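Local coordinates for protein ornithine aminotransferase (Plasmodium falciparum, PDB 3LG0) that probably transfers the delta-amino group of ornithine to 2-oxoglutarate, using pyridoxal 5'-phosphate and giving glutamate semialdehyde and glutamate, at residues Y49-G61 with R384-E398. Numbering follows the deposited sequence.
Sequences YDFLSAYSSVNQG and RLTPPLCITKEQLDE
CB of Pro387 lies over one face of the Phe51 ring, 3.9 Å from its centroid, in a CH-pi contact displaced toward the rim. CD2 of Leu385 packs on Phe51 CD2, and CD2 of Leu396 reaches CZ at the ring edge. Ile391 CD1 touches CE1. Pro388 packs on backbone atoms: its CD lies 3.3 Å from Asp50 O, and its CB meets Val58 O and Gly61 CA. Farther along, Asn59 CB and Leu389 CD1 lie alongside each other.

Polar groups tie the segments together. Thr386 N donates a hydrogen bond to Phe51 O at 2.7 Å. The bond is fairly straight at the hydrogen (164°), though the donor sits above the carbonyl plane. Ser53 OG donates to Thr386 O, also at 2.7 Å; with OG anti to its own carbonyl carbon (chi1 -57°), the hydroxyl faces the 386-388 backbone. Leu389 N binds Asn59 O at 2.9 Å. Within 49-61, Asp50 OD1 shapes the loop: its bond from Leu52 N makes an Asx turn, and that from Ser53 N extends it to an Asx motif.

Strands 47-50 and 382-385 belong to one mixed sheet of this class-III aminotransferase, with strand 373-378 between them. The contact joins the loops that follow both strands and the start of helix 393-412. The side chain of Tyr55 comes about 4 Å from that of Lys262, probably the lysine that binds pyridoxal phosphate, which is not attached in this structure. The amide of Asn59 bonds Arg241 and Leu239 O, and Arg241 also bonds Pro387 O.

At the helix, Tyr49 OH donates to Glu398 OE1 at 2.8 Å. It approaches from above the carboxylate, whose plane is nearly perpendicular to the ring. Gln395 CG meets the ring edge. Thr392 and Gln395 form a capping box.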
loop_
_atom_site.group_PDB
_atom_site.type_symbol
_atom_site.label_atom_id
_atom_site.label_comp_id
_atom_site.label_asym_id
_atom_site.label_seq_id
_atom_site.Cartn_x
_atom_site.Cartn_y
_atom_site.Cartn_z
ATOM N N TYR A 49 -13.944 9.260 22.637
ATOM C CA TYR A 49 -12.585 9.711 22.453
ATOM C C TYR A 49 -11.836 8.602 21.726
ATOM O O TYR A 49 -11.858 7.437 22.155
ATOM C CB TYR A 49 -11.914 9.978 23.800
ATOM C CG TYR A 49 -12.265 11.306 24.445
ATOM C CD1 TYR A 49 -13.166 11.373 25.509
ATOM C CD2 TYR A 49 -11.676 12.490 24.003
ATOM C CE1 TYR A 49 -13.481 12.595 26.105
ATOM C CE2 TYR A 49 -11.980 13.711 24.594
ATOM C CZ TYR A 49 -12.883 13.758 25.640
ATOM O OH TYR A 49 -13.204 14.968 26.223
ATOM N N ASP A 50 -11.174 8.960 20.628
ATOM C CA ASP A 50 -10.346 8.010 19.888
ATOM C C ASP A 50 -8.962 7.963 20.501
ATOM O O ASP A 50 -8.187 8.893 20.328
ATOM C CB ASP A 50 -10.223 8.420 18.426
ATOM C CG ASP A 50 -9.453 7.399 17.594
ATOM O OD1 ASP A 50 -8.758 6.539 18.180
ATOM O OD2 ASP A 50 -9.557 7.452 16.349
ATOM N N PHE A 51 -8.654 6.874 21.200
ATOM C CA PHE A 51 -7.359 6.751 21.865
ATOM C C PHE A 51 -6.383 5.816 21.156
ATOM O O PHE A 51 -5.353 5.420 21.722
ATOM C CB PHE A 51 -7.515 6.432 23.371
ATOM C CG PHE A 51 -7.286 7.635 24.236
ATOM C CD1 PHE A 51 -8.086 8.761 24.090
ATOM C CD2 PHE A 51 -6.236 7.676 25.129
ATOM C CE1 PHE A 51 -7.864 9.895 24.857
ATOM C CE2 PHE A 51 -6.012 8.812 25.911
ATOM C CZ PHE A 51 -6.820 9.919 25.766
ATOM N N LEU A 52 -6.717 5.494 19.906
ATOM C CA LEU A 52 -5.835 4.750 19.025
ATOM C C LEU A 52 -5.259 5.651 17.935
ATOM O O LEU A 52 -4.108 5.503 17.545
ATOM C CB LEU A 52 -6.593 3.598 18.390
ATOM C CG LEU A 52 -5.725 2.456 17.900
ATOM C CD1 LEU A 52 -4.916 1.958 19.068
ATOM C CD2 LEU A 52 -6.584 1.351 17.325
ATOM N N SER A 53 -6.068 6.588 17.450
ATOM C CA SER A 53 -5.688 7.473 16.343
ATOM C C SER A 53 -5.273 6.697 15.092
ATOM O O SER A 53 -4.417 7.153 14.327
ATOM C CB SER A 53 -4.564 8.438 16.745
ATOM O OG SER A 53 -4.916 9.221 17.865
ATOM N N ALA A 54 -5.902 5.546 14.870
ATOM C CA ALA A 54 -5.540 4.674 13.758
ATOM C C ALA A 54 -4.011 4.521 13.720
ATOM O O ALA A 54 -3.377 4.669 12.680
ATOM C CB ALA A 54 -6.088 5.226 12.418
ATOM N N TYR A 55 -3.439 4.251 14.888
ATOM C CA TYR A 55 -2.008 4.056 15.048
ATOM C C TYR A 55 -1.200 5.237 14.538
ATOM O O TYR A 55 -0.238 5.064 13.802
ATOM C CB TYR A 55 -1.562 2.746 14.388
ATOM C CG TYR A 55 -2.288 1.549 14.949
ATOM C CD1 TYR A 55 -1.906 0.981 16.162
ATOM C CD2 TYR A 55 -3.370 0.991 14.273
ATOM C CE1 TYR A 55 -2.583 -0.126 16.684
ATOM C CE2 TYR A 55 -4.046 -0.110 14.775
ATOM C CZ TYR A 55 -3.656 -0.664 15.982
ATOM O OH TYR A 55 -4.347 -1.755 16.472
ATOM N N SER A 56 -1.605 6.433 14.952
ATOM C CA SER A 56 -0.913 7.677 14.631
ATOM C C SER A 56 -1.158 8.236 13.231
ATOM O O SER A 56 -0.598 9.263 12.882
ATOM C CB SER A 56 0.595 7.583 14.914
ATOM O OG SER A 56 0.844 7.474 16.305
ATOM N N SER A 57 -2.002 7.595 12.434
ATOM C CA SER A 57 -2.365 8.195 11.157
ATOM C C SER A 57 -3.098 9.514 11.337
ATOM O O SER A 57 -2.941 10.407 10.512
ATOM C CB SER A 57 -3.232 7.263 10.318
ATOM O OG SER A 57 -2.537 6.072 10.031
ATOM N N VAL A 58 -3.921 9.638 12.385
ATOM C CA VAL A 58 -4.627 10.906 12.619
ATOM C C VAL A 58 -4.072 11.720 13.786
ATOM O O VAL A 58 -4.817 12.180 14.650
ATOM C CB VAL A 58 -6.186 10.765 12.700
ATOM C CG1 VAL A 58 -6.740 10.360 11.354
ATOM C CG2 VAL A 58 -6.622 9.785 13.772
ATOM N N ASN A 59 -2.754 11.891 13.799
ATOM C CA ASN A 59 -2.115 12.818 14.735
ATOM C C ASN A 59 -2.722 14.219 14.626
ATOM O O ASN A 59 -2.874 14.908 15.618
ATOM C CB ASN A 59 -0.617 12.901 14.469
ATOM C CG ASN A 59 0.134 11.710 15.001
ATOM O OD1 ASN A 59 -0.465 10.783 15.553
ATOM N ND2 ASN A 59 1.469 11.724 14.848
ATOM N N GLN A 60 -3.058 14.629 13.406
ATOM C CA GLN A 60 -3.656 15.939 13.168
ATOM C C GLN A 60 -5.145 15.973 13.537
ATOM O O GLN A 60 -5.786 17.014 13.431
ATOM C CB GLN A 60 -3.487 16.355 11.704
ATOM C CG GLN A 60 -2.033 16.462 11.196
ATOM C CD GLN A 60 -1.480 15.132 10.673
ATOM O OE1 GLN A 60 -1.991 14.060 10.983
ATOM N NE2 GLN A 60 -0.428 15.207 9.891
ATOM N N GLY A 61 -5.687 14.836 13.963
ATOM C CA GLY A 61 -7.108 14.727 14.272
ATOM C C GLY A 61 -7.893 14.212 13.079
ATOM O O GLY A 61 -7.471 14.353 11.933
ATOM N N ARG A 384 -3.151 0.530 24.499
ATOM C CA ARG A 384 -2.574 1.693 23.837
ATOM C C ARG A 384 -3.330 2.974 24.231
ATOM O O ARG A 384 -4.561 3.011 24.265
ATOM C CB ARG A 384 -2.632 1.458 22.320
ATOM C CG ARG A 384 -1.991 2.517 21.444
ATOM C CD ARG A 384 -0.501 2.636 21.695
ATOM N NE ARG A 384 0.258 1.427 21.356
ATOM C CZ ARG A 384 0.850 1.223 20.183
ATOM N NH1 ARG A 384 0.734 2.119 19.224
ATOM N NH2 ARG A 384 1.539 0.117 19.962
ATOM N N LEU A 385 -2.604 4.029 24.553
ATOM C CA LEU A 385 -3.249 5.293 24.853
ATOM C C LEU A 385 -2.598 6.358 23.984
ATOM O O LEU A 385 -1.583 6.939 24.369
ATOM C CB LEU A 385 -3.114 5.639 26.342
ATOM C CG LEU A 385 -3.900 4.759 27.313
ATOM C CD1 LEU A 385 -3.507 5.025 28.744
ATOM C CD2 LEU A 385 -5.393 4.949 27.125
ATOM N N THR A 386 -3.164 6.585 22.801
ATOM C CA THR A 386 -2.582 7.519 21.840
ATOM C C THR A 386 -3.656 8.303 21.114
ATOM O O THR A 386 -4.104 7.889 20.042
ATOM C CB THR A 386 -1.694 6.809 20.782
ATOM O OG1 THR A 386 -2.441 5.763 20.160
ATOM C CG2 THR A 386 -0.443 6.210 21.418
ATOM N N PRO A 387 -4.062 9.446 21.691
ATOM C CA PRO A 387 -5.081 10.354 21.145
ATOM C C PRO A 387 -4.509 11.260 20.080
ATOM O O PRO A 387 -3.307 11.493 20.039
ATOM C CB PRO A 387 -5.448 11.221 22.347
ATOM C CG PRO A 387 -4.170 11.284 23.143
ATOM C CD PRO A 387 -3.540 9.912 22.987
ATOM N N PRO A 388 -5.366 11.786 19.210
ATOM C CA PRO A 388 -4.833 12.767 18.271
ATOM C C PRO A 388 -4.186 13.910 19.056
ATOM O O PRO A 388 -4.603 14.202 20.189
ATOM C CB PRO A 388 -6.084 13.257 17.532
ATOM C CG PRO A 388 -7.083 12.168 17.708
ATOM C CD PRO A 388 -6.816 11.589 19.061
ATOM N N LEU A 389 -3.195 14.554 18.450
ATOM C CA LEU A 389 -2.369 15.520 19.154
ATOM C C LEU A 389 -3.022 16.898 19.318
ATOM O O LEU A 389 -2.486 17.761 20.002
ATOM C CB LEU A 389 -0.991 15.640 18.492
ATOM C CG LEU A 389 -0.280 14.322 18.128
ATOM C CD1 LEU A 389 1.062 14.590 17.476
ATOM C CD2 LEU A 389 -0.105 13.446 19.344
ATOM N N CYS A 390 -4.175 17.114 18.703
ATOM C CA CYS A 390 -4.888 18.368 18.903
ATOM C C CYS A 390 -5.765 18.360 20.171
ATOM O O CYS A 390 -6.586 19.263 20.380
ATOM C CB CYS A 390 -5.731 18.690 17.677
ATOM S SG CYS A 390 -6.851 17.350 17.247
ATOM N N ILE A 391 -5.580 17.350 21.019
ATOM C CA ILE A 391 -6.356 17.219 22.247
ATOM C C ILE A 391 -5.996 18.311 23.257
ATOM O O ILE A 391 -4.829 18.689 23.381
ATOM C CB ILE A 391 -6.153 15.827 22.880
ATOM C CG1 ILE A 391 -7.227 15.543 23.934
ATOM C CG2 ILE A 391 -4.730 15.669 23.434
ATOM C CD1 ILE A 391 -7.361 14.060 24.296
ATOM N N THR A 392 -6.992 18.833 23.968
ATOM C CA THR A 392 -6.755 19.877 24.972
ATOM C C THR A 392 -6.553 19.293 26.366
ATOM O O THR A 392 -6.978 18.166 26.645
ATOM C CB THR A 392 -7.920 20.864 25.057
ATOM O OG1 THR A 392 -9.069 20.199 25.595
ATOM C CG2 THR A 392 -8.252 21.446 23.675
ATOM N N LYS A 393 -5.919 20.062 27.247
ATOM C CA LYS A 393 -5.724 19.607 28.623
ATOM C C LYS A 393 -7.044 19.240 29.311
ATOM O O LYS A 393 -7.102 18.281 30.077
ATOM C CB LYS A 393 -4.945 20.629 29.461
ATOM C CG LYS A 393 -4.609 20.109 30.856
ATOM C CD LYS A 393 -3.425 20.831 31.476
ATOM C CE LYS A 393 -3.198 20.368 32.917
ATOM N NZ LYS A 393 -2.912 18.900 33.032
ATOM N N GLU A 394 -8.099 19.991 29.027
ATOM C CA GLU A 394 -9.398 19.723 29.644
ATOM C C GLU A 394 -9.903 18.362 29.174
ATOM O O GLU A 394 -10.443 17.563 29.948
ATOM C CB GLU A 394 -10.410 20.822 29.293
ATOM C CG GLU A 394 -9.884 22.254 29.459
ATOM C CD GLU A 394 -9.073 22.738 28.252
ATOM O OE1 GLU A 394 -7.830 22.862 28.375
ATOM O OE2 GLU A 394 -9.674 22.991 27.178
ATOM N N GLN A 395 -9.712 18.096 27.891
ATOM C CA GLN A 395 -10.089 16.804 27.346
ATOM C C GLN A 395 -9.276 15.664 27.979
ATOM O O GLN A 395 -9.826 14.610 28.308
ATOM C CB GLN A 395 -9.969 16.825 25.828
ATOM C CG GLN A 395 -11.135 17.524 25.172
ATOM C CD GLN A 395 -10.888 17.863 23.730
ATOM O OE1 GLN A 395 -9.749 17.879 23.264
ATOM N NE2 GLN A 395 -11.956 18.161 23.011
ATOM N N LEU A 396 -7.977 15.881 28.177
ATOM C CA LEU A 396 -7.119 14.845 28.765
ATOM C C LEU A 396 -7.480 14.592 30.216
ATOM O O LEU A 396 -7.271 13.494 30.742
ATOM C CB LEU A 396 -5.643 15.219 28.654
ATOM C CG LEU A 396 -4.895 14.854 27.376
ATOM C CD1 LEU A 396 -3.462 15.326 27.475
ATOM C CD2 LEU A 396 -4.947 13.356 27.136
ATOM N N ASP A 397 -8.012 15.621 30.867
ATOM C CA ASP A 397 -8.470 15.481 32.233
ATOM C C ASP A 397 -9.702 14.574 32.248
ATOM O O ASP A 397 -9.814 13.653 33.066
ATOM C CB ASP A 397 -8.778 16.857 32.851
ATOM C CG ASP A 397 -7.511 17.661 33.171
ATOM O OD1 ASP A 397 -6.427 17.055 33.339
ATOM O OD2 ASP A 397 -7.608 18.906 33.258
ATOM N N GLU A 398 -10.626 14.829 31.327
ATOM C CA GLU A 398 -11.815 14.003 31.240
ATOM C C GLU A 398 -11.427 12.556 30.940
ATOM O O GLU A 398 -11.994 11.618 31.505
ATOM C CB GLU A 398 -12.737 14.520 30.155
ATOM C CG GLU A 398 -14.045 13.750 30.093
ATOM C CD GLU A 398 -14.993 14.338 29.085
ATOM O OE1 GLU A 398 -14.671 15.421 28.539
ATOM O OE2 GLU A 398 -16.050 13.719 28.845
#